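Local structure of uncharacterized protein (Sulfolobus turreted icosahedral virus 1, 6BO3) at residues F89-I94 with P121-P126. The protein is a turret protein of the virus, probably forming part of the penton-associated turrets that project from the icosahedral capsid. The protein carries 1 engineered substitution. Sequence-based numbering, arbitrary orientation.
Sequences FYNVPI and PLFEVP
The side-chain amide of Asn91 reaches into the curved loop 121-126 and takes up both kinds of backbone group there. Asn91 OD1 accepts a nearly straight bond from Phe123 N (2.9 Å, 166° at the hydrogen). Asn91 ND2 donates to Phe123 O at 3.0 Å. A weak bond also runs from Asn91 ND2 to Val125 O at 3.1 Å. With CG swung anti to the backbone N (chi1 -171°), the amide extends from the corner of the chain into the loop. Ser44 OG also bonds OD1, which, with the bonds made by ND2, fixes the amide's rotation. Leu122 CD1 lies 3.4 Å from Asn91 ND2, and the Phe123 ring lies at a small angle to the amide plane.

This buried, polar centre gives way to a sparser, more exposed periphery. On one flank the two side chains of Tyr90 and Val125 cross nearly at right angles, Tyr90 CE1 lying 3.5 Å from Val125 CG2; on another, Pro93 CB only brushes Leu122 CD1 at 4.2 Å. Pro126 O, near Tyr90 CD1, is buried here without a polar partner.

Asn91, with Val92, faces Phe45 in a G1 beta bulge that breaks strand 85-93. From this bulge its side chain holds a loop that passes the ends of strands 44-53 and 85-93, from 111-120 to edge strand 128-133, closing one end of the BIDG sheet of a viral jelly-roll sandwich.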
loop_
_atom_site.group_PDB
_atom_site.type_symbol
_atom_site.label_atom_id
_atom_site.label_comp_id
_atom_site.label_asym_id
_atom_site.label_seq_id
_atom_site.Cartn_x
_atom_site.Cartn_y
_atom_site.Cartn_z
ATOM N N PHE A 89 15.449 2.121 4.161
ATOM C CA PHE A 89 16.690 2.618 4.718
ATOM C C PHE A 89 16.384 3.372 5.993
ATOM O O PHE A 89 15.455 4.209 6.042
ATOM C CB PHE A 89 17.381 3.610 3.760
ATOM C CG PHE A 89 17.701 3.048 2.397
ATOM C CD1 PHE A 89 19.005 2.730 2.042
ATOM C CD2 PHE A 89 16.709 2.904 1.446
ATOM C CE1 PHE A 89 19.305 2.245 0.777
ATOM C CE2 PHE A 89 16.995 2.401 0.181
ATOM C CZ PHE A 89 18.303 2.084 -0.157
ATOM N N TYR A 90 17.187 3.116 7.017
ATOM C CA TYR A 90 17.230 4.006 8.166
ATOM C C TYR A 90 18.671 4.373 8.525
ATOM O O TYR A 90 19.448 3.514 8.971
ATOM C CB TYR A 90 16.517 3.429 9.408
ATOM C CG TYR A 90 16.592 4.412 10.557
ATOM C CD1 TYR A 90 17.349 4.141 11.701
ATOM C CD2 TYR A 90 15.964 5.654 10.472
ATOM C CE1 TYR A 90 17.445 5.064 12.732
ATOM C CE2 TYR A 90 16.056 6.581 11.488
ATOM C CZ TYR A 90 16.797 6.283 12.620
ATOM O OH TYR A 90 16.885 7.201 13.629
ATOM N N ASN A 91 18.991 5.656 8.364
ATOM C CA ASN A 91 20.277 6.248 8.769
ATOM C C ASN A 91 21.439 5.473 8.121
ATOM O O ASN A 91 22.404 5.119 8.783
ATOM C CB ASN A 91 20.395 6.325 10.317
ATOM C CG ASN A 91 21.622 7.133 10.802
ATOM O OD1 ASN A 91 21.849 8.259 10.377
ATOM N ND2 ASN A 91 22.400 6.552 11.714
ATOM N N VAL A 92 21.350 5.223 6.811
ATOM C CA VAL A 92 22.338 4.359 6.146
ATOM C C VAL A 92 23.408 5.265 5.512
ATOM O O VAL A 92 23.075 6.114 4.678
ATOM C CB VAL A 92 21.669 3.436 5.080
ATOM C CG1 VAL A 92 22.679 2.514 4.423
ATOM C CG2 VAL A 92 20.524 2.597 5.686
ATOM N N PRO A 93 24.685 5.105 5.911
ATOM C CA PRO A 93 25.738 5.927 5.328
ATOM C C PRO A 93 26.053 5.390 3.937
ATOM O O PRO A 93 26.582 4.293 3.790
ATOM C CB PRO A 93 26.910 5.758 6.299
ATOM C CG PRO A 93 26.694 4.432 6.948
ATOM C CD PRO A 93 25.241 4.058 6.790
ATOM N N ILE A 94 25.650 6.145 2.928
ATOM C CA ILE A 94 25.773 5.731 1.539
ATOM C C ILE A 94 26.260 6.970 0.836
ATOM O O ILE A 94 25.786 8.055 1.155
ATOM C CB ILE A 94 24.406 5.380 0.908
ATOM C CG1 ILE A 94 23.748 4.200 1.605
ATOM C CG2 ILE A 94 24.562 5.076 -0.576
ATOM C CD1 ILE A 94 22.309 3.988 1.183
ATOM N N PRO A 121 22.978 14.170 8.118
ATOM C CA PRO A 121 24.248 13.611 8.591
ATOM C C PRO A 121 24.035 12.232 9.220
ATOM O O PRO A 121 22.911 11.895 9.582
ATOM C CB PRO A 121 24.740 14.629 9.626
ATOM C CG PRO A 121 23.570 15.487 9.964
ATOM C CD PRO A 121 22.559 15.368 8.863
ATOM N N LEU A 122 25.095 11.440 9.328
ATOM C CA LEU A 122 25.035 10.173 10.059
ATOM C C LEU A 122 24.714 10.397 11.534
ATOM O O LEU A 122 25.503 10.964 12.272
ATOM C CB LEU A 122 26.362 9.402 9.944
ATOM C CG LEU A 122 26.381 8.020 10.611
ATOM C CD1 LEU A 122 25.322 7.110 9.995
ATOM C CD2 LEU A 122 27.746 7.353 10.535
ATOM N N PHE A 123 23.552 9.928 11.961
ATOM C CA PHE A 123 23.151 10.065 13.342
ATOM C C PHE A 123 23.772 8.988 14.222
ATOM O O PHE A 123 24.072 7.912 13.746
ATOM C CB PHE A 123 21.631 10.028 13.416
ATOM C CG PHE A 123 20.970 11.229 12.801
ATOM C CD1 PHE A 123 21.561 12.485 12.870
ATOM C CD2 PHE A 123 19.731 11.109 12.185
ATOM C CE1 PHE A 123 20.944 13.593 12.327
ATOM C CE2 PHE A 123 19.105 12.218 11.638
ATOM C CZ PHE A 123 19.715 13.459 11.707
ATOM N N GLU A 124 23.967 9.277 15.505
ATOM C CA GLU A 124 24.499 8.269 16.433
ATOM C C GLU A 124 23.394 7.295 16.872
ATOM O O GLU A 124 23.088 7.145 18.055
ATOM C CB GLU A 124 25.257 8.921 17.610
ATOM C CG GLU A 124 26.718 9.193 17.258
ATOM C CD GLU A 124 27.421 10.133 18.218
ATOM O OE1 GLU A 124 27.332 9.924 19.449
ATOM O OE2 GLU A 124 28.087 11.074 17.733
ATOM N N VAL A 125 22.797 6.640 15.878
ATOM C CA VAL A 125 21.827 5.567 16.093
ATOM C C VAL A 125 22.143 4.476 15.073
ATOM O O VAL A 125 22.889 4.739 14.134
ATOM C CB VAL A 125 20.375 6.062 15.937
ATOM C CG1 VAL A 125 20.091 7.173 16.941
ATOM C CG2 VAL A 125 20.087 6.529 14.512
ATOM N N PRO A 126 21.617 3.247 15.273
ATOM C CA PRO A 126 21.811 2.140 14.331
ATOM C C PRO A 126 21.537 2.492 12.860
ATOM O O PRO A 126 20.638 3.268 12.572
ATOM C CB PRO A 126 20.788 1.086 14.806
ATOM C CG PRO A 126 20.234 1.578 16.112
ATOM C CD PRO A 126 21.054 2.755 16.543
#